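PDB 3OZQ: Serpin48 from Tenebrio molitor, which specifically inhibits SPE, a serine protease of the beetle's innate immune response, acting as a highly selective serpin. Local coordinates for residues L224-K227 against G228-L232; S248-K251 against R252-P256; F109-I112 against A113-Y117; Q9-P12 against N13-S17. All blocks are in the same frame, centred on the assembly; numbering follows the deposited sequence.

Contact 1. Residues L224-K227 against G228-L232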
loop_
_atom_site.group_PDB
_atom_site.type_symbol
_atom_site.label_atom_id
_atom_site.label_comp_id
_atom_site.label_asym_id
_atom_site.label_seq_id
_atom_site.Cartn_x
_atom_site.Cartn_y
_atom_site.Cartn_z
ATOM N N LEU A 224 -5.154 14.416 8.228
ATOM C CA LEU A 224 -6.608 14.369 8.301
ATOM C C LEU A 224 -7.017 13.073 8.976
ATOM O O LEU A 224 -6.670 11.988 8.503
ATOM C CB LEU A 224 -7.218 14.442 6.900
ATOM C CG LEU A 224 -7.109 15.756 6.119
ATOM C CD1 LEU A 224 -7.561 15.551 4.683
ATOM C CD2 LEU A 224 -7.923 16.853 6.778
ATOM N N PRO A 225 -7.755 13.191 10.086
ATOM C CA PRO A 225 -8.081 12.071 10.969
ATOM C C PRO A 225 -9.270 11.274 10.474
ATOM O O PRO A 225 -10.273 11.839 10.020
ATOM C CB PRO A 225 -8.416 12.757 12.309
ATOM C CG PRO A 225 -8.058 14.242 12.115
ATOM C CD PRO A 225 -8.207 14.473 10.648
ATOM N N PHE A 226 -9.119 9.954 10.532
ATOM C CA PHE A 226 -10.194 9.020 10.258
ATOM C C PHE A 226 -10.763 8.581 11.593
ATOM O O PHE A 226 -10.066 8.602 12.601
ATOM C CB PHE A 226 -9.644 7.775 9.547
ATOM C CG PHE A 226 -9.322 7.987 8.089
ATOM C CD1 PHE A 226 -10.278 8.494 7.215
ATOM C CD2 PHE A 226 -8.065 7.674 7.596
ATOM C CE1 PHE A 226 -9.985 8.676 5.870
ATOM C CE2 PHE A 226 -7.759 7.858 6.251
ATOM C CZ PHE A 226 -8.719 8.362 5.389
ATOM N N LYS A 227 -12.021 8.165 11.599
ATOM C CA LYS A 227 -12.584 7.575 12.798
ATOM C C LYS A 227 -11.807 6.325 13.179
ATOM O O LYS A 227 -11.507 5.479 12.324
ATOM C CB LYS A 227 -14.056 7.228 12.589
ATOM C CG LYS A 227 -14.984 8.423 12.573
ATOM C CD LYS A 227 -16.437 7.969 12.604
ATOM C CE LYS A 227 -17.397 9.146 12.577
ATOM N NZ LYS A 227 -17.484 9.765 11.221
ATOM N N GLY A 228 -11.475 6.216 14.462
ATOM C CA GLY A 228 -10.862 5.015 14.991
ATOM C C GLY A 228 -9.358 5.139 15.116
ATOM O O GLY A 228 -8.687 4.183 15.511
ATOM N N GLY A 229 -8.819 6.299 14.753
ATOM C CA GLY A 229 -7.395 6.544 14.919
ATOM C C GLY A 229 -6.518 6.520 13.674
ATOM O O GLY A 229 -5.358 6.935 13.718
ATOM N N ALA A 230 -7.055 6.025 12.567
ATOM C CA ALA A 230 -6.339 6.055 11.298
ATOM C C ALA A 230 -6.215 7.499 10.814
ATOM O O ALA A 230 -6.886 8.397 11.340
ATOM C CB ALA A 230 -7.082 5.230 10.282
ATOM N N SER A 231 -5.370 7.736 9.814
ATOM C CA SER A 231 -5.271 9.092 9.261
ATOM C C SER A 231 -4.766 9.121 7.820
ATOM O O SER A 231 -4.118 8.182 7.364
ATOM C CB SER A 231 -4.396 9.971 10.152
ATOM O OG SER A 231 -3.036 9.587 10.069
ATOM N N LEU A 232 -5.113 10.185 7.099
ATOM C CA LEU A 232 -4.558 10.458 5.775
ATOM C C LEU A 232 -3.679 11.699 5.859
ATOM O O LEU A 232 -4.147 12.778 6.241
ATOM C CB LEU A 232 -5.664 10.678 4.743
ATOM C CG LEU A 232 -5.107 11.059 3.366
ATOM C CD1 LEU A 232 -4.622 9.815 2.708
ATOM C CD2 LEU A 232 -6.122 11.764 2.459
#
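L224-K227 and G228-L232 run antiparallel, with end-to-end directions 158° apart. L224 and L232 form a hydrogen-bonded pair: L224 N donates to L232 O at 2.8 Å, and L232 N returns a bond of 2.8 Å to L224 O. P225 and S231 are the next pair, non-hydrogen-bonded. F226 N then bonds to A230 O at 2.8 Å. A type II turn from F226 to G229 closes the beta hairpin of strands 219-225 and 231-237 in this serpin. The turn's own bond, G229 N to F226 O, is weak at 3.4 Å. G228 and G229 have positive phi, where a side chain would press on the preceding carbonyl oxygen. A230 N is buried and has no hydrogen-bond partner in the model. F226 CB meets A230 CB of the returning strand at 3.7 Å. With CG anti to the carbonyl carbon (chi1 -76°), the F226 ring brings an edge to S231, CD2 lying 3.5 Å from S231 N. Further along, F226 CE2 touches L232 CB at 3.8 Å, the two side chains crossing at a slant. W175 stacks on the F226 ring and also touches L224 and L232. K227 turns outward, and its NZ bonds to W175 O.

Contact 2. Residues S248-K251 against R252-P256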
loop_
_atom_site.group_PDB
_atom_site.type_symbol
_atom_site.label_atom_id
_atom_site.label_comp_id
_atom_site.label_asym_id
_atom_site.label_seq_id
_atom_site.Cartn_x
_atom_site.Cartn_y
_atom_site.Cartn_z
ATOM N N SER A 248 13.116 13.777 -4.433
ATOM C CA SER A 248 14.560 13.650 -4.348
ATOM C C SER A 248 14.935 13.514 -2.882
ATOM O O SER A 248 16.004 12.988 -2.550
ATOM C CB SER A 248 15.254 14.849 -4.988
ATOM O OG SER A 248 15.025 14.871 -6.389
ATOM N N LYS A 249 14.036 13.966 -2.012
ATOM C CA LYS A 249 14.195 13.810 -0.566
ATOM C C LYS A 249 13.077 12.949 0.036
ATOM O O LYS A 249 12.600 13.215 1.146
ATOM C CB LYS A 249 14.216 15.181 0.119
ATOM C CG LYS A 249 15.221 16.148 -0.481
ATOM C CD LYS A 249 14.907 17.590 -0.121
ATOM C CE LYS A 249 15.649 18.541 -1.057
ATOM N NZ LYS A 249 15.387 18.200 -2.490
ATOM N N ILE A 250 12.685 11.903 -0.692
ATOM C CA ILE A 250 11.519 11.095 -0.338
ATOM C C ILE A 250 11.553 10.539 1.083
ATOM O O ILE A 250 10.515 10.353 1.724
ATOM C CB ILE A 250 11.333 9.926 -1.323
ATOM C CG1 ILE A 250 9.930 9.341 -1.167
ATOM C CG2 ILE A 250 12.418 8.872 -1.124
ATOM C CD1 ILE A 250 8.829 10.374 -1.340
ATOM N N LYS A 251 12.756 10.272 1.570
ATOM C CA LYS A 251 12.948 9.729 2.907
ATOM C C LYS A 251 12.396 10.693 3.959
ATOM O O LYS A 251 11.630 10.309 4.849
ATOM C CB LYS A 251 14.440 9.489 3.159
ATOM C CG LYS A 251 15.207 8.855 1.986
ATOM C CD LYS A 251 15.232 9.740 0.720
ATOM C CE LYS A 251 16.068 10.998 0.899
ATOM N NZ LYS A 251 15.437 11.983 1.830
ATOM N N ARG A 252 12.788 11.954 3.848
ATOM C CA ARG A 252 12.355 12.967 4.804
ATOM C C ARG A 252 10.833 13.121 4.808
ATOM O O ARG A 252 10.225 13.338 5.852
ATOM C CB ARG A 252 13.023 14.311 4.508
ATOM C CG ARG A 252 14.441 14.444 5.050
ATOM C CD ARG A 252 15.362 13.372 4.488
ATOM N NE ARG A 252 16.755 13.586 4.877
ATOM C CZ ARG A 252 17.658 14.203 4.117
ATOM N NH1 ARG A 252 17.316 14.666 2.921
ATOM N NH2 ARG A 252 18.903 14.355 4.552
ATOM N N SER A 253 10.219 12.980 3.639
ATOM C CA SER A 253 8.784 13.220 3.513
ATOM C C SER A 253 7.915 12.232 4.301
ATOM O O SER A 253 6.778 12.545 4.645
ATOM C CB SER A 253 8.376 13.238 2.038
ATOM O OG SER A 253 9.200 14.127 1.303
ATOM N N PHE A 254 8.435 11.044 4.583
ATOM C CA PHE A 254 7.642 10.036 5.291
ATOM C C PHE A 254 7.977 9.955 6.774
ATOM O O PHE A 254 7.211 9.401 7.567
ATOM C CB PHE A 254 7.791 8.664 4.629
ATOM C CG PHE A 254 7.044 8.539 3.339
ATOM C CD1 PHE A 254 7.700 8.642 2.128
ATOM C CD2 PHE A 254 5.678 8.339 3.338
ATOM C CE1 PHE A 254 7.008 8.538 0.940
ATOM C CE2 PHE A 254 4.978 8.245 2.149
ATOM C CZ PHE A 254 5.648 8.336 0.951
ATOM N N LEU A 255 9.125 10.517 7.136
ATOM C CA LEU A 255 9.518 10.635 8.533
ATOM C C LEU A 255 8.410 11.240 9.375
ATOM O O LEU A 255 7.685 12.121 8.920
ATOM C CB LEU A 255 10.764 11.506 8.661
ATOM C CG LEU A 255 11.994 11.044 7.891
ATOM C CD1 LEU A 255 13.207 11.861 8.323
ATOM C CD2 LEU A 255 12.220 9.560 8.112
ATOM N N PRO A 256 8.276 10.761 10.614
ATOM C CA PRO A 256 7.329 11.324 11.579
ATOM C C PRO A 256 7.785 12.719 12.006
ATOM O O PRO A 256 8.988 12.963 12.150
ATOM C CB PRO A 256 7.418 10.356 12.764
ATOM C CG PRO A 256 8.074 9.122 12.222
ATOM C CD PRO A 256 9.003 9.608 11.162
#
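K251 O accepts two backbone N-H groups, three and four residues on. F254 N donates to K251 O at 3.3 Å. L255 N adds a weak bond of 3.4 Å to K251 O. This is the loosely bonded helix 250-254 of the serpin fold. It mixes i+3 and i+4 bonds. At its start K249 O is also shared, by R252 N and S253 N, and both bonds are weak. S253 N has a further weak bond to I250 O.

The apolar side of the turn is formed by I250 and F254. I250 CD1 lies 3.4 Å from F254 CE1, a tight contact. I250 CG1 lies in the plane of the ring, at its edge, and the two side chains cross rather than stack. The same ring edge brings F254 CD1 to 3.3 Å from I250 O. Both residues face helix 10-29, through Y23 and K24 for I250 and through T19 and P20 for F254. Both also touch I357 of strand 356-362.

The polar side is different. Bends at chi2, chi3 and chi4 fold the K251 chain alongside R252, pointing the same way. K251 NZ comes within 3.5 Å of R252 NH1, two like charges close together, probably unfavourable. L255 follows the helix, its CG 3.2 Å from K251 O.

Contact 3. Residues F109-I112 against A113-Y117; sequences FQKI and AVEVY
The Y117 ring meets I112 with its edge. I112 O lies in the plane of the ring, 3.6 Å from Y117 CD2. One face of the ring carries CG1 of the adjacent V116, offset toward the rim. Beyond the carbonyl, I112 CG1 touches Y117 CE2 at 3.9 Å, the two side chains lying alongside and pointing the same way. I112 CG1 is anti to its own nitrogen (chi1 -165°), which carries it along the helix toward V116 and Y117. V116 CG2 meets I112 CG1 at 3.9 Å.

The backbone is the C-terminal part of helix 107-115. A113 N bonds to F109 O at 3.0 Å, and E115 N to K111 O at 2.8 Å, nearly straight at 170°. I112 O takes V116 N at 2.9 Å and also, weakly, Y117 N. Two N-H groups at the end of the helix share this carbonyl.

K111 and E115 cross on the outer side. The extended lysine lays its methylene groups against the carboxylate, with K111 CE 3.0 Å from E115 OE2. K111 NZ is 4.2 Å from E115 OE2, beyond a salt bridge. The opposite charges may still attract weakly.

In this serpin the helix connects the parallel, sheet-paired strands 90-100 and 120-124. F109 and A113 pack on L47 of helix 38-50. Y117 reaches both A46 of that helix and R70, E74 and V77 of helix 70-83.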
loop_
_atom_site.group_PDB
_atom_site.type_symbol
_atom_site.label_atom_id
_atom_site.label_comp_id
_atom_site.label_asym_id
_atom_site.label_seq_id
_atom_site.Cartn_x
_atom_site.Cartn_y
_atom_site.Cartn_z
ATOM N N PHE A 109 2.079 -25.102 5.066
ATOM C CA PHE A 109 2.279 -23.762 4.525
ATOM C C PHE A 109 0.932 -23.109 4.299
ATOM O O PHE A 109 0.764 -21.911 4.554
ATOM C CB PHE A 109 3.078 -23.806 3.218
ATOM C CG PHE A 109 3.530 -22.448 2.723
ATOM C CD1 PHE A 109 4.543 -21.753 3.372
ATOM C CD2 PHE A 109 2.958 -21.882 1.598
ATOM C CE1 PHE A 109 4.963 -20.501 2.910
ATOM C CE2 PHE A 109 3.374 -20.632 1.137
ATOM C CZ PHE A 109 4.381 -19.953 1.791
ATOM N N GLN A 110 -0.033 -23.892 3.823
ATOM C CA GLN A 110 -1.376 -23.360 3.606
ATOM C C GLN A 110 -1.986 -22.926 4.925
ATOM O O GLN A 110 -2.880 -22.090 4.967
ATOM C CB GLN A 110 -2.281 -24.411 2.979
ATOM C CG GLN A 110 -1.818 -24.931 1.643
ATOM C CD GLN A 110 -2.801 -25.916 1.070
ATOM O OE1 GLN A 110 -3.476 -25.636 0.079
ATOM N NE2 GLN A 110 -2.908 -27.074 1.707
ATOM N N LYS A 111 -1.507 -23.532 5.999
ATOM C CA LYS A 111 -2.061 -23.307 7.315
ATOM C C LYS A 111 -1.476 -22.028 7.901
ATOM O O LYS A 111 -2.187 -21.225 8.509
ATOM C CB LYS A 111 -1.749 -24.519 8.205
ATOM C CG LYS A 111 -1.978 -24.306 9.692
ATOM C CD LYS A 111 -1.792 -25.604 10.463
ATOM C CE LYS A 111 -2.081 -25.425 11.953
ATOM N NZ LYS A 111 -2.111 -26.737 12.670
ATOM N N ILE A 112 -0.178 -21.835 7.704
ATOM C CA ILE A 112 0.490 -20.666 8.242
ATOM C C ILE A 112 0.070 -19.412 7.474
ATOM O O ILE A 112 -0.023 -18.323 8.045
ATOM C CB ILE A 112 2.023 -20.841 8.247
ATOM C CG1 ILE A 112 2.680 -19.792 9.147
ATOM C CG2 ILE A 112 2.578 -20.784 6.845
ATOM C CD1 ILE A 112 4.163 -20.018 9.352
ATOM N N ALA A 113 -0.211 -19.581 6.185
ATOM C CA ALA A 113 -0.740 -18.500 5.361
ATOM C C ALA A 113 -1.999 -17.912 5.993
ATOM O O ALA A 113 -2.121 -16.693 6.171
ATOM C CB ALA A 113 -1.048 -19.014 3.960
ATOM N N VAL A 114 -2.933 -18.796 6.323
ATOM C CA VAL A 114 -4.191 -18.410 6.947
ATOM C C VAL A 114 -4.002 -17.921 8.380
ATOM O O VAL A 114 -4.394 -16.809 8.726
ATOM C CB VAL A 114 -5.176 -19.597 6.977
ATOM C CG1 VAL A 114 -6.435 -19.223 7.752
ATOM C CG2 VAL A 114 -5.513 -20.038 5.564
ATOM N N GLU A 115 -3.401 -18.762 9.212
ATOM C CA GLU A 115 -3.303 -18.476 10.639
ATOM C C GLU A 115 -2.470 -17.235 10.976
ATOM O O GLU A 115 -2.831 -16.470 11.872
ATOM C CB GLU A 115 -2.812 -19.716 11.404
ATOM C CG GLU A 115 -3.884 -20.810 11.495
ATOM C CD GLU A 115 -3.347 -22.182 11.885
ATOM O OE1 GLU A 115 -2.226 -22.266 12.435
ATOM O OE2 GLU A 115 -4.059 -23.183 11.633
ATOM N N VAL A 116 -1.376 -17.021 10.253
ATOM C CA VAL A 116 -0.447 -15.954 10.609
ATOM C C VAL A 116 -0.464 -14.746 9.670
ATOM O O VAL A 116 -0.478 -13.605 10.133
ATOM C CB VAL A 116 1.001 -16.467 10.690
ATOM C CG1 VAL A 116 1.966 -15.306 10.868
ATOM C CG2 VAL A 116 1.145 -17.480 11.829
ATOM N N TYR A 117 -0.454 -14.994 8.361
ATOM C CA TYR A 117 -0.135 -13.933 7.397
ATOM C C TYR A 117 -1.320 -13.391 6.612
ATOM O O TYR A 117 -1.135 -12.648 5.647
ATOM C CB TYR A 117 0.925 -14.408 6.404
ATOM C CG TYR A 117 2.281 -14.684 6.994
ATOM C CD1 TYR A 117 3.292 -13.740 6.936
ATOM C CD2 TYR A 117 2.562 -15.911 7.582
ATOM C CE1 TYR A 117 4.545 -14.007 7.461
ATOM C CE2 TYR A 117 3.797 -16.179 8.113
ATOM C CZ TYR A 117 4.789 -15.229 8.047
ATOM O OH TYR A 117 6.032 -15.517 8.581
#

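Contact 4. Residues Q9-P12 against N13-S17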
loop_
_atom_site.group_PDB
_atom_site.type_symbol
_atom_site.label_atom_id
_atom_site.label_comp_id
_atom_site.label_asym_id
_atom_site.label_seq_id
_atom_site.Cartn_x
_atom_site.Cartn_y
_atom_site.Cartn_z
ATOM N N GLN A 9 7.276 -0.202 18.407
ATOM C CA GLN A 9 7.708 -1.512 17.935
ATOM C C GLN A 9 8.529 -1.337 16.669
ATOM O O GLN A 9 8.420 -0.311 15.996
ATOM C CB GLN A 9 6.495 -2.405 17.666
ATOM C CG GLN A 9 5.419 -2.317 18.742
ATOM C CD GLN A 9 4.203 -3.164 18.420
ATOM O OE1 GLN A 9 3.130 -2.642 18.111
ATOM N NE2 GLN A 9 4.365 -4.483 18.502
ATOM N N GLU A 10 9.314 -2.350 16.320
ATOM C CA GLU A 10 10.233 -2.215 15.200
ATOM C C GLU A 10 9.820 -2.985 13.953
ATOM O O GLU A 10 10.554 -3.003 12.958
ATOM C CB GLU A 10 11.642 -2.626 15.608
ATOM C CG GLU A 10 11.783 -4.108 15.846
ATOM C CD GLU A 10 12.402 -4.410 17.187
ATOM O OE1 GLU A 10 12.369 -3.526 18.076
ATOM O OE2 GLU A 10 12.927 -5.532 17.347
ATOM N N PHE A 11 8.667 -3.643 13.993
ATOM C CA PHE A 11 8.095 -4.125 12.741
ATOM C C PHE A 11 7.297 -2.992 12.099
ATOM O O PHE A 11 7.465 -2.712 10.910
ATOM C CB PHE A 11 7.234 -5.377 12.913
ATOM C CG PHE A 11 6.555 -5.800 11.645
ATOM C CD1 PHE A 11 7.296 -6.262 10.572
ATOM C CD2 PHE A 11 5.181 -5.701 11.509
ATOM C CE1 PHE A 11 6.677 -6.635 9.393
ATOM C CE2 PHE A 11 4.554 -6.076 10.331
ATOM C CZ PHE A 11 5.299 -6.541 9.272
ATOM N N PRO A 12 6.431 -2.332 12.888
ATOM C CA PRO A 12 5.800 -1.100 12.411
ATOM C C PRO A 12 6.861 -0.133 11.911
ATOM O O PRO A 12 6.644 0.590 10.942
ATOM C CB PRO A 12 5.142 -0.552 13.670
ATOM C CG PRO A 12 4.786 -1.772 14.444
ATOM C CD PRO A 12 5.919 -2.726 14.213
ATOM N N ASN A 13 8.017 -0.150 12.561
ATOM C CA ASN A 13 9.114 0.735 12.199
ATOM C C ASN A 13 9.806 0.317 10.898
ATOM O O ASN A 13 10.214 1.167 10.106
ATOM C CB ASN A 13 10.126 0.797 13.349
ATOM C CG ASN A 13 10.715 2.176 13.537
ATOM O OD1 ASN A 13 10.575 2.782 14.604
ATOM N ND2 ASN A 13 11.380 2.683 12.504
ATOM N N ALA A 14 9.942 -0.990 10.680
ATOM C CA ALA A 14 10.590 -1.497 9.469
ATOM C C ALA A 14 9.765 -1.206 8.217
ATOM O O ALA A 14 10.313 -0.935 7.151
ATOM C CB ALA A 14 10.873 -2.997 9.590
ATOM N N VAL A 15 8.447 -1.262 8.360
ATOM C CA VAL A 15 7.535 -0.946 7.272
ATOM C C VAL A 15 7.689 0.517 6.855
ATOM O O VAL A 15 7.748 0.839 5.660
ATOM C CB VAL A 15 6.086 -1.188 7.706
ATOM C CG1 VAL A 15 5.112 -0.677 6.642
ATOM C CG2 VAL A 15 5.861 -2.676 8.011
ATOM N N ASN A 16 7.760 1.394 7.850
ATOM C CA ASN A 16 7.839 2.826 7.595
ATOM C C ASN A 16 9.102 3.211 6.853
ATOM O O ASN A 16 9.082 4.122 6.034
ATOM C CB ASN A 16 7.695 3.635 8.890
ATOM C CG ASN A 16 6.345 3.439 9.539
ATOM O OD1 ASN A 16 5.447 2.846 8.945
ATOM N ND2 ASN A 16 6.191 3.930 10.759
ATOM N N SER A 17 10.203 2.519 7.126
ATOM C CA SER A 17 11.432 2.796 6.396
ATOM C C SER A 17 11.423 2.102 5.028
ATOM O O SER A 17 12.052 2.571 4.076
ATOM C CB SER A 17 12.657 2.387 7.218
ATOM O OG SER A 17 12.491 1.100 7.788
#
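F11 and V15 make the main side-chain contact in the first two turns of helix 10-29, the long N-terminal helix of the serpin fold. It is a CH-pi contact. V15 CG2 sits over one face of the F11 ring, 4.3 Å from the centroid and 16° off the ring normal. V15 CG2 comes closest to F11 CZ, at 4.1 Å. A chi1 of 175° sets F11 CG opposite N, and the ring runs forward along the helix to where V15 crosses it. The same ring meets F66 and packs on V77 and V80 of helix 70-83.

The backbone bonds are of the helical i+4 kind, and most are weak. V15 N to F11 O is the sound one, 3.1 Å long. A14 N to E10 O is also 3.1 Å but is bent and weak. The bonds from N13 N to Q9 O and from N16 N to P12 O are weak too. P12 has no N-H of its own to donate, as suits a proline in a first turn.

N13 packs on the start of the helix. Its CB lies 3.3 Å from Q9 O and 3.5 Å from E10 CA. The Q9 amide turns away, and its NE2 bonds to E79 OE1.

N16 joins the helix to the strand beside it. Its ND2 bonds to G364 O, and its OD1 accepts from I366 N. The carboxamide carbon of N16, CG, rests 3.2 Å from P12 O.

Overall arrangement
No two of the four contacts touch. Contacts 2 and 4 are the nearest pair, with centres 15 Å and closest atoms about 5 Å apart. Helix 10-29 and I366 connect them: F254 packs on T19, P20 and I366, and N16 bonds to I366. Contacts 4 and 3 share helix 70-83, where F11 and Y117 both touch V77. Contacts 1 and 2 share strand 356-362, through L232 and I250. Contacts 2 and 3 lie on opposite sides of the chain's centre, 34 Å apart between centres. The unmodelled residues 337-345 probably belong to the reactive centre loop, as in other serpins. None of the four contacts includes any of it.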